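Local coordinates for beta-galactosidase (Streptococcus pneumoniae, PDB 4CUA), which hydrolyses terminal beta-galactose residues from glycans, this fragment being a carbohydrate-binding module that probably recognises sugars for the enzyme, at residues I8-F21 and G62-V76. Sequence-based numbering, arbitrary orientation.
With EDO (1,2-ethanediol), chain G; EDO (1,2-ethanediol), chain I.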
ATOM      1  N   ILE A   8     -10.334   6.481   4.522  1.00 12.38           N
ATOM      2  CA  ILE A   8      -9.621   6.134   5.704  1.00 11.56           C
ATOM      3  C   ILE A   8      -8.143   5.791   5.433  1.00 11.05           C
ATOM      4  O   ILE A   8      -7.447   5.399   6.332  1.00 10.99           O
ATOM      5  CB  ILE A   8     -10.319   4.960   6.426  1.00 11.71           C
ATOM      6  CG1 ILE A   8     -10.506   3.787   5.508  1.00 11.66           C
ATOM      7  CG2 ILE A   8     -11.677   5.442   7.006  1.00 12.38           C
ATOM      8  CD1 ILE A   8     -10.995   2.474   6.180  1.00 13.29           C
ATOM      9  N   SER A   9      -7.647   6.106   4.232  1.00 10.35           N
ATOM     10  CA  SER A   9      -6.222   5.994   3.966  1.00 10.31           C
ATOM     11  C   SER A   9      -5.485   7.297   3.804  1.00 10.70           C
ATOM     12  O   SER A   9      -4.289   7.353   4.069  1.00 10.39           O
ATOM     13  CB  SER A   9      -6.022   5.195   2.692  1.00  9.71           C
ATOM     14  OG  SER A   9      -6.688   5.684   1.578  1.00  9.13           O
ATOM     15  N   ASP A  10      -6.175   8.371   3.388  1.00  9.76           N
ATOM     16  CA  ASP A  10      -5.473   9.615   3.226  1.00  9.39           C
ATOM     17  C   ASP A  10      -4.757  10.130   4.419  1.00 10.22           C
ATOM     18  O   ASP A  10      -5.297  10.087   5.556  1.00  9.93           O
ATOM     19  CB  ASP A  10      -6.383  10.782   2.809  1.00 10.40           C
ATOM     20  CG  ASP A  10      -6.975  10.667   1.435  1.00 10.73           C
ATOM     21  OD1 ASP A  10      -6.557   9.899   0.548  1.00 10.39           O
ATOM     22  OD2 ASP A  10      -7.986  11.408   1.162  1.00 11.31           O
ATOM     23  N   GLN A  11      -3.607  10.721   4.235  1.00 11.29           N
ATOM     24  CA  GLN A  11      -2.932  11.450   5.282  1.00 12.10           C
ATOM     25  C   GLN A  11      -3.770  12.630   5.741  1.00 12.51           C
ATOM     26  O   GLN A  11      -4.484  13.235   4.960  1.00 13.75           O
ATOM     27  CB  GLN A  11      -1.623  12.100   4.823  1.00 13.74           C
ATOM     28  CG  GLN A  11      -0.519  11.158   4.513  1.00 13.68           C
ATOM     29  CD  GLN A  11       0.627  11.908   3.843  1.00 13.37           C
ATOM     30  OE1 GLN A  11       0.989  13.006   4.248  1.00 16.00           O
ATOM     31  NE2 GLN A  11       1.308  11.261   2.877  1.00 11.34           N
ATOM     32  N   TRP A  12      -3.613  12.936   7.026  1.00 12.95           N
ATOM     33  CA  TRP A  12      -4.126  14.180   7.589  1.00 13.93           C
ATOM     34  C   TRP A  12      -2.972  14.966   8.154  1.00 13.55           C
ATOM     35  O   TRP A  12      -2.101  14.456   8.854  1.00 15.32           O
ATOM     36  CB  TRP A  12      -5.173  13.897   8.676  1.00 14.36           C
ATOM     37  CG  TRP A  12      -6.430  13.549   8.112  1.00 13.09           C
ATOM     38  CD1 TRP A  12      -6.836  12.333   7.650  1.00 13.55           C
ATOM     39  CD2 TRP A  12      -7.471  14.450   7.752  1.00 15.21           C
ATOM     40  NE1 TRP A  12      -8.048  12.412   7.123  1.00 13.08           N
ATOM     41  CE2 TRP A  12      -8.464  13.714   7.131  1.00 14.54           C
ATOM     42  CE3 TRP A  12      -7.639  15.836   7.916  1.00 17.24           C
ATOM     43  CZ2 TRP A  12      -9.633  14.282   6.653  1.00 17.26           C
ATOM     44  CZ3 TRP A  12      -8.791  16.401   7.443  1.00 17.55           C
ATOM     45  CH2 TRP A  12      -9.749  15.658   6.802  1.00 16.64           C
ATOM     46  N   THR A  13      -2.987  16.255   7.864  1.00 18.51           N
ATOM     47  CA  THR A  13      -1.923  17.129   8.270  1.00 22.06           C
ATOM     48  C   THR A  13      -1.893  17.170   9.772  1.00 21.86           C
ATOM     49  O   THR A  13      -2.947  17.359  10.393  1.00 20.13           O
ATOM     50  CB  THR A  13      -2.152  18.556   7.718  1.00 26.46           C
ATOM     51  OG1 THR A  13      -2.219  18.524   6.284  1.00 27.35           O
ATOM     52  CG2 THR A  13      -1.036  19.454   8.146  1.00 28.03           C
ATOM     53  N   GLY A  14      -0.703  16.984  10.314  1.00 20.55           N
ATOM     54  CA  GLY A  14      -0.479  17.018  11.747  1.00 23.25           C
ATOM     55  C   GLY A  14      -0.847  15.729  12.446  1.00 22.54           C
ATOM     56  O   GLY A  14      -0.785  15.632  13.667  1.00 25.54           O
ATOM     57  N   SER A  15      -1.191  14.719  11.664  1.00 21.27           N
ATOM     58  CA  SER A  15      -1.536  13.416  12.230  1.00 20.01           C
ATOM     59  C   SER A  15      -0.564  12.359  11.746  1.00 21.23           C
ATOM     60  O   SER A  15      -0.294  12.251  10.583  1.00 18.54           O
ATOM     61  CB  SER A  15      -2.935  13.000  11.819  1.00 20.90           C
ATOM     62  OG  SER A  15      -3.292  11.765  12.424  1.00 21.85           O
ATOM     63  N   GLU A  16      -0.100  11.553  12.670  1.00 21.59           N
ATOM     64  CA  GLU A  16       0.813  10.505  12.379  1.00 23.25           C
ATOM     65  C   GLU A  16       0.131   9.387  11.536  1.00 19.35           C
ATOM     66  O   GLU A  16       0.743   8.753  10.693  1.00 18.70           O
ATOM     67  CB  GLU A  16       1.279   9.919  13.709  1.00 28.30           C
ATOM     68  CG  GLU A  16       2.275   8.796  13.555  1.00 37.12           C
ATOM     69  CD  GLU A  16       2.662   8.139  14.876  1.00 45.64           C
ATOM     70  OE1 GLU A  16       1.811   8.059  15.801  1.00 49.81           O
ATOM     71  OE2 GLU A  16       3.834   7.703  14.979  1.00 47.33           O
ATOM     72  N   LEU A  17      -1.149   9.194  11.777  1.00 17.70           N
ATOM     73  CA  LEU A  17      -1.947   8.137  11.191  1.00 16.06           C
ATOM     74  C   LEU A  17      -3.174   8.710  10.543  1.00 15.08           C
ATOM     75  O   LEU A  17      -3.751   9.731  11.070  1.00 18.81           O
ATOM     76  CB  LEU A  17      -2.354   7.135  12.300  1.00 15.63           C
ATOM     77  CG  LEU A  17      -1.226   6.462  13.044  1.00 17.51           C
ATOM     78  CD1 LEU A  17      -1.674   5.858  14.371  1.00 23.13           C
ATOM     79  CD2 LEU A  17      -0.566   5.422  12.176  1.00 19.56           C
ATOM     80  N   PRO A  18      -3.640   8.152   9.466  1.00 12.79           N
ATOM     81  CA  PRO A  18      -3.155   6.914   8.828  1.00 12.12           C
ATOM     82  C   PRO A  18      -1.803   7.150   8.182  1.00 11.99           C
ATOM     83  O   PRO A  18      -1.442   8.266   7.784  1.00 13.06           O
ATOM     84  CB  PRO A  18      -4.185   6.579   7.787  1.00 12.84           C
ATOM     85  CG  PRO A  18      -5.185   7.680   7.779  1.00 14.98           C
ATOM     86  CD  PRO A  18      -4.923   8.584   8.901  1.00 14.64           C
ATOM     87  N   LEU A  19      -1.021   6.074   8.145  1.00 10.90           N
ATOM     88  CA  LEU A  19       0.361   6.109   7.660  1.00 10.57           C
ATOM     89  C   LEU A  19       0.501   5.023   6.632  1.00  9.47           C
ATOM     90  O   LEU A  19       0.139   3.874   6.873  1.00 10.09           O
ATOM     91  CB  LEU A  19       1.321   5.762   8.810  1.00 12.02           C
ATOM     92  CG  LEU A  19       2.805   5.552   8.575  1.00 14.23           C
ATOM     93  CD1 LEU A  19       3.436   6.872   8.156  1.00 14.82           C
ATOM     94  CD2 LEU A  19       3.430   5.123   9.902  1.00 14.76           C
ATOM     95  N   ALA A  20       1.020   5.385   5.468  1.00  8.28           N
ATOM     96  CA  ALA A  20       1.447   4.402   4.466  1.00  7.74           C
ATOM     97  C   ALA A  20       2.783   3.824   4.863  1.00  7.97           C
ATOM     98  O   ALA A  20       3.673   4.490   5.435  1.00  8.55           O
ATOM     99  CB  ALA A  20       1.563   5.072   3.098  1.00  8.58           C
ATOM    100  N   PHE A  21       2.982   2.550   4.551  1.00  7.55           N
ATOM    101  CA  PHE A  21       4.251   1.884   4.851  1.00  7.72           C
ATOM    102  C   PHE A  21       4.558   0.942   3.671  1.00  7.73           C
ATOM    103  O   PHE A  21       3.687   0.540   2.907  1.00  7.20           O
ATOM    104  CB  PHE A  21       4.169   1.120   6.180  1.00  8.91           C
ATOM    105  CG  PHE A  21       3.121   0.012   6.201  1.00  8.35           C
ATOM    106  CD1 PHE A  21       3.410  -1.270   5.773  1.00  8.96           C
ATOM    107  CD2 PHE A  21       1.819   0.252   6.697  1.00  8.21           C
ATOM    108  CE1 PHE A  21       2.481  -2.265   5.828  1.00  9.56           C
ATOM    109  CE2 PHE A  21       0.901  -0.739   6.717  1.00  8.69           C
ATOM    110  CZ  PHE A  21       1.212  -1.996   6.257  1.00  9.35           C
ATOM    111  N   GLY A  62       1.249  -0.714   2.206  1.00  8.17           N
ATOM    112  CA  GLY A  62       0.022  -0.786   2.941  1.00  8.22           C
ATOM    113  C   GLY A  62      -0.257   0.450   3.712  1.00  8.28           C
ATOM    114  O   GLY A  62       0.465   1.460   3.575  1.00  8.14           O
ATOM    115  N   VAL A  63      -1.403   0.436   4.416  1.00  8.15           N
ATOM    116  CA  VAL A  63      -1.848   1.537   5.247  1.00  8.80           C
ATOM    117  C   VAL A  63      -2.107   1.020   6.646  1.00  8.84           C
ATOM    118  O   VAL A  63      -2.791   0.022   6.781  1.00 10.06           O
ATOM    119  CB  VAL A  63      -3.103   2.212   4.642  1.00  9.57           C
ATOM    120  CG1 VAL A  63      -3.578   3.320   5.569  1.00  9.55           C
ATOM    121  CG2 VAL A  63      -2.786   2.750   3.243  1.00 10.07           C
ATOM    122  N   LEU A  64      -1.590   1.725   7.620  1.00  9.09           N
ATOM    123  CA  LEU A  64      -1.797   1.537   9.031  1.00  9.03           C
ATOM    124  C   LEU A  64      -2.817   2.593   9.476  1.00  9.85           C
ATOM    125  O   LEU A  64      -2.536   3.778   9.334  1.00  9.61           O
ATOM    126  CB  LEU A  64      -0.510   1.723   9.820  1.00 10.13           C
ATOM    127  CG  LEU A  64      -0.582   1.638  11.325  1.00 10.10           C
ATOM    128  CD1 LEU A  64      -1.150   0.256  11.738  1.00 10.71           C
ATOM    129  CD2 LEU A  64       0.822   1.842  11.903  1.00 11.35           C
ATOM    130  N   PHE A  65      -3.960   2.161   9.952  1.00 10.14           N
ATOM    131  CA  PHE A  65      -5.086   3.095  10.154  1.00 10.00           C
ATOM    132  C   PHE A  65      -5.014   3.919  11.394  1.00 10.75           C
ATOM    133  O   PHE A  65      -4.418   3.561  12.418  1.00 11.69           O
ATOM    134  CB  PHE A  65      -6.391   2.325  10.143  1.00 10.35           C
ATOM    135  CG  PHE A  65      -6.628   1.616   8.867  1.00 10.54           C
ATOM    136  CD1 PHE A  65      -6.720   2.282   7.647  1.00 11.89           C
ATOM    137  CD2 PHE A  65      -6.678   0.238   8.807  1.00 11.77           C
ATOM    138  CE1 PHE A  65      -6.905   1.635   6.472  1.00 11.98           C
ATOM    139  CE2 PHE A  65      -6.827  -0.423   7.621  1.00 12.36           C
ATOM    140  CZ  PHE A  65      -6.934   0.245   6.413  1.00 13.15           C
ATOM    141  N   GLY A  66      -5.693   5.080  11.347  1.00 12.67           N
ATOM    142  CA  GLY A  66      -5.790   5.907  12.533  1.00 13.80           C
ATOM    143  C   GLY A  66      -7.218   6.458  12.620  1.00 13.91           C
ATOM    144  O   GLY A  66      -7.946   6.441  11.693  1.00 13.58           O
ATOM    145  N   ASP A  67      -7.558   6.893  13.819  1.00 14.10           N
ATOM    146  CA  ASP A  67      -8.787   7.702  14.074  1.00 13.84           C
ATOM    147  C   ASP A  67      -8.354   8.831  14.954  1.00 12.82           C
ATOM    148  O   ASP A  67      -7.859   8.647  16.056  1.00 12.51           O
ATOM    149  CB  ASP A  67      -9.803   6.806  14.735  1.00 14.90           C
ATOM    150  CG  ASP A  67     -11.106   7.529  15.072  1.00 15.53           C
ATOM    151  OD1 ASP A  67     -11.226   8.734  14.747  1.00 15.66           O
ATOM    152  OD2 ASP A  67     -11.991   6.796  15.551  1.00 18.80           O
ATOM    153  N   SER A  68      -8.546  10.050  14.489  1.00 13.16           N
ATOM    154  CA  SER A  68      -8.333  11.228  15.315  1.00 13.51           C
ATOM    155  C   SER A  68      -6.956  11.326  15.874  1.00 13.01           C
ATOM    156  O   SER A  68      -6.719  11.875  16.947  1.00 13.22           O
ATOM    157  CB  SER A  68      -9.382  11.285  16.440  1.00 13.52           C
ATOM    158  OG  SER A  68     -10.700  11.118  15.869  1.00 14.31           O
ATOM    159  N   GLY A  69      -5.990  10.836  15.065  1.00 13.40           N
ATOM    160  CA  GLY A  69      -4.581  10.957  15.383  1.00 14.86           C
ATOM    161  C   GLY A  69      -3.940   9.795  16.024  1.00 15.10           C
ATOM    162  O   GLY A  69      -2.693   9.826  16.206  1.00 18.84           O
ATOM    163  N   ILE A  70      -4.732   8.802  16.464  1.00 15.47           N
ATOM    164  CA  ILE A  70      -4.179   7.642  17.110  1.00 16.21           C
ATOM    165  C   ILE A  70      -4.567   6.347  16.411  1.00 16.14           C
ATOM    166  O   ILE A  70      -5.445   6.283  15.582  1.00 15.26           O
ATOM    167  CB  ILE A  70      -4.483   7.599  18.600  1.00 18.69           C
ATOM    168  CG1 ILE A  70      -5.919   7.237  18.776  1.00 19.96           C
ATOM    169  CG2 ILE A  70      -4.026   8.897  19.298  1.00 21.08           C
ATOM    170  CD1 ILE A  70      -6.232   6.949  20.219  1.00 21.92           C
ATOM    171  N   LEU A  71      -3.798   5.289  16.687  1.00 14.96           N
ATOM    172  CA  LEU A  71      -4.027   4.018  16.071  1.00 15.13           C
ATOM    173  C   LEU A  71      -5.474   3.537  16.207  1.00 14.99           C
ATOM    174  O   LEU A  71      -6.060   3.662  17.279  1.00 17.16           O
ATOM    175  CB  LEU A  71      -3.052   2.976  16.650  1.00 17.40           C
ATOM    176  CG  LEU A  71      -3.184   1.569  16.065  1.00 21.78           C
ATOM    177  CD1 LEU A  71      -2.595   1.433  14.667  1.00 24.26           C
ATOM    178  CD2 LEU A  71      -2.479   0.577  16.974  1.00 23.08           C
ATOM    179  N   SER A  72      -6.014   2.936  15.174  1.00 13.82           N
ATOM    180  CA  SER A  72      -7.376   2.393  15.185  1.00 15.59           C
ATOM    181  C   SER A  72      -7.496   1.219  14.300  1.00 15.79           C
ATOM    182  O   SER A  72      -6.902   1.180  13.215  1.00 15.00           O
ATOM    183  CB  SER A  72      -8.326   3.463  14.701  1.00 17.02           C
ATOM    184  OG  SER A  72      -9.673   3.032  14.833  1.00 19.95           O
ATOM    185  N   LYS A  73      -8.251   0.240  14.715  1.00 15.04           N
ATOM    186  CA  LYS A  73      -8.745  -0.709  13.781  1.00 14.54           C
ATOM    187  C   LYS A  73      -9.815  -0.079  12.935  1.00 16.74           C
ATOM    188  O   LYS A  73     -10.524   0.824  13.379  1.00 17.57           O
ATOM    189  CB  LYS A  73      -9.357  -1.970  14.444  1.00 17.19           C
ATOM    190  CG  LYS A  73      -8.372  -2.826  15.156  1.00 19.97           C
ATOM    191  CD  LYS A  73      -9.063  -4.131  15.573  1.00 22.91           C
ATOM    192  CE  LYS A  73      -8.078  -5.005  16.294  1.00 27.60           C
ATOM    193  NZ  LYS A  73      -8.664  -6.312  16.747  1.00 29.44           N
ATOM    194  N   ARG A  74      -9.930  -0.559  11.729  1.00 14.20           N
ATOM    195  CA  ARG A  74     -11.034  -0.208  10.845  1.00 14.49           C
ATOM    196  C   ARG A  74     -11.617  -1.419  10.193  1.00 15.30           C
ATOM    197  O   ARG A  74     -10.934  -2.432   9.978  1.00 13.28           O
ATOM    198  CB  ARG A  74     -10.518   0.718   9.708  1.00 16.00           C
ATOM    199  CG  ARG A  74      -9.936   2.012  10.180  1.00 19.15           C
ATOM    200  CD  ARG A  74     -10.829   3.188   9.921  1.00 17.31           C
ATOM    201  NE  ARG A  74     -10.284   4.436  10.358  1.00 14.91           N
ATOM    202  CZ  ARG A  74     -11.121   5.404  10.785  1.00 13.58           C
ATOM    203  NH1 ARG A  74     -12.424   5.126  10.785  1.00 14.86           N
ATOM    204  NH2 ARG A  74     -10.670   6.538  11.205  1.00 13.71           N
ATOM    205  N   SER A  75     -12.890  -1.307   9.818  0.54 14.36           N
ATOM    206  CA  SER A  75     -13.584  -2.314   9.034  0.54 15.60           C
ATOM    207  C   SER A  75     -13.392  -2.071   7.529  0.54 16.12           C
ATOM    208  O   SER A  75     -13.867  -1.090   6.968  0.54 18.92           O
ATOM    209  CB  SER A  75     -15.088  -2.292   9.339  0.54 17.33           C
ATOM    210  OG  SER A  75     -15.725  -3.226   8.494  0.54 18.81           O
ATOM    211  N   VAL A  76     -12.643  -2.952   6.877  1.00 14.85           N
ATOM    212  CA  VAL A  76     -12.180  -2.754   5.521  1.00 14.26           C
ATOM    213  C   VAL A  76     -12.662  -3.814   4.575  1.00 13.45           C
ATOM    214  O   VAL A  76     -12.462  -5.033   4.780  1.00 13.27           O
ATOM    215  CB  VAL A  76     -10.610  -2.726   5.467  1.00 13.55           C
ATOM    216  CG1 VAL A  76     -10.153  -2.497   4.036  1.00 14.56           C
ATOM    217  CG2 VAL A  76     -10.060  -1.725   6.457  1.00 15.10           C
TER
HETATM  218  C1  EDO G2648       1.417  10.577   7.908  1.00 29.93           C
HETATM  219  O1  EDO G2648       2.278  10.705   9.027  1.00 32.59           O
HETATM  220  C2  EDO G2648       2.193  11.234   6.786  1.00 29.06           C
HETATM  221  O2  EDO G2648       2.979  10.204   6.102  1.00 25.31           O
HETATM  222  C1  EDO I2650     -14.948   1.222  10.954  1.00 31.13           C
HETATM  223  O1  EDO I2650     -14.090   0.396  11.714  1.00 38.58           O
HETATM  224  C2  EDO I2650     -14.532   2.651  10.985  1.00 32.57           C
HETATM  225  O2  EDO I2650     -14.215   2.996   9.643  1.00 26.57           O
HETATM  226  O   HOH W   1      -7.676   5.437   9.090  1.00 14.58           O
HETATM  227  O   HOH W   2      -1.275  11.994  15.439  1.00 25.62           O
HETATM  228  O   HOH W   3      -0.522   8.686  17.321  1.00 32.64           O
HETATM  229  O   HOH W   4      -6.019   9.705  12.511  1.00 17.18           O
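G62 CA faces the F21 ring within strand 58-67, antiparallel to 19-22 in this galactose-binding-like, all-beta carbohydrate-binding module: it is 3.9 Å from the ring centroid and 19° off the normal, a CH-pi contact. F21 reaches over the neighbouring strand because its CG sits between the backbone N and carbonyl carbon (chi1 61°), and F122 stacks on the same ring. Four backbone bonds fix the register, two between F21 and G62 and two between L19 and L64; L64 N to L19 O is the straightest at 180°. In the non-hydrogen-bonded pair between them, V63 turns to the face of A20, where its CG1 meets P18 CB and its CG2 meets S9 CB. On the face of L19 and F21, L64 CD2 meets L17 CD2, from the loop before the strand, at 3.8 Å. P18, after a cis peptide, makes a CA-H...O contact with L64 O (3.2 Å). The F65 ring receives I8 O at its edge, in plane, 3.5 Å from F65 CD1. G66 CA lies 3.7 Å from L17 CB, and G66 N donates to a water that also links I8 O and R74 NE. The type I' turn D67–I70 brings G69 CA 3.3 Å from S15 OG, while two waters join G69 O to E16. L17 CD1 approaches L71 N at 3.2 Å. I8 CG2 lies over one face of the R74 guanidinium, toward its rim; R74 NH2 donates to G66 O at 2.8 Å, in the carbonyl plane on a lone pair and close to the guanidinium plane.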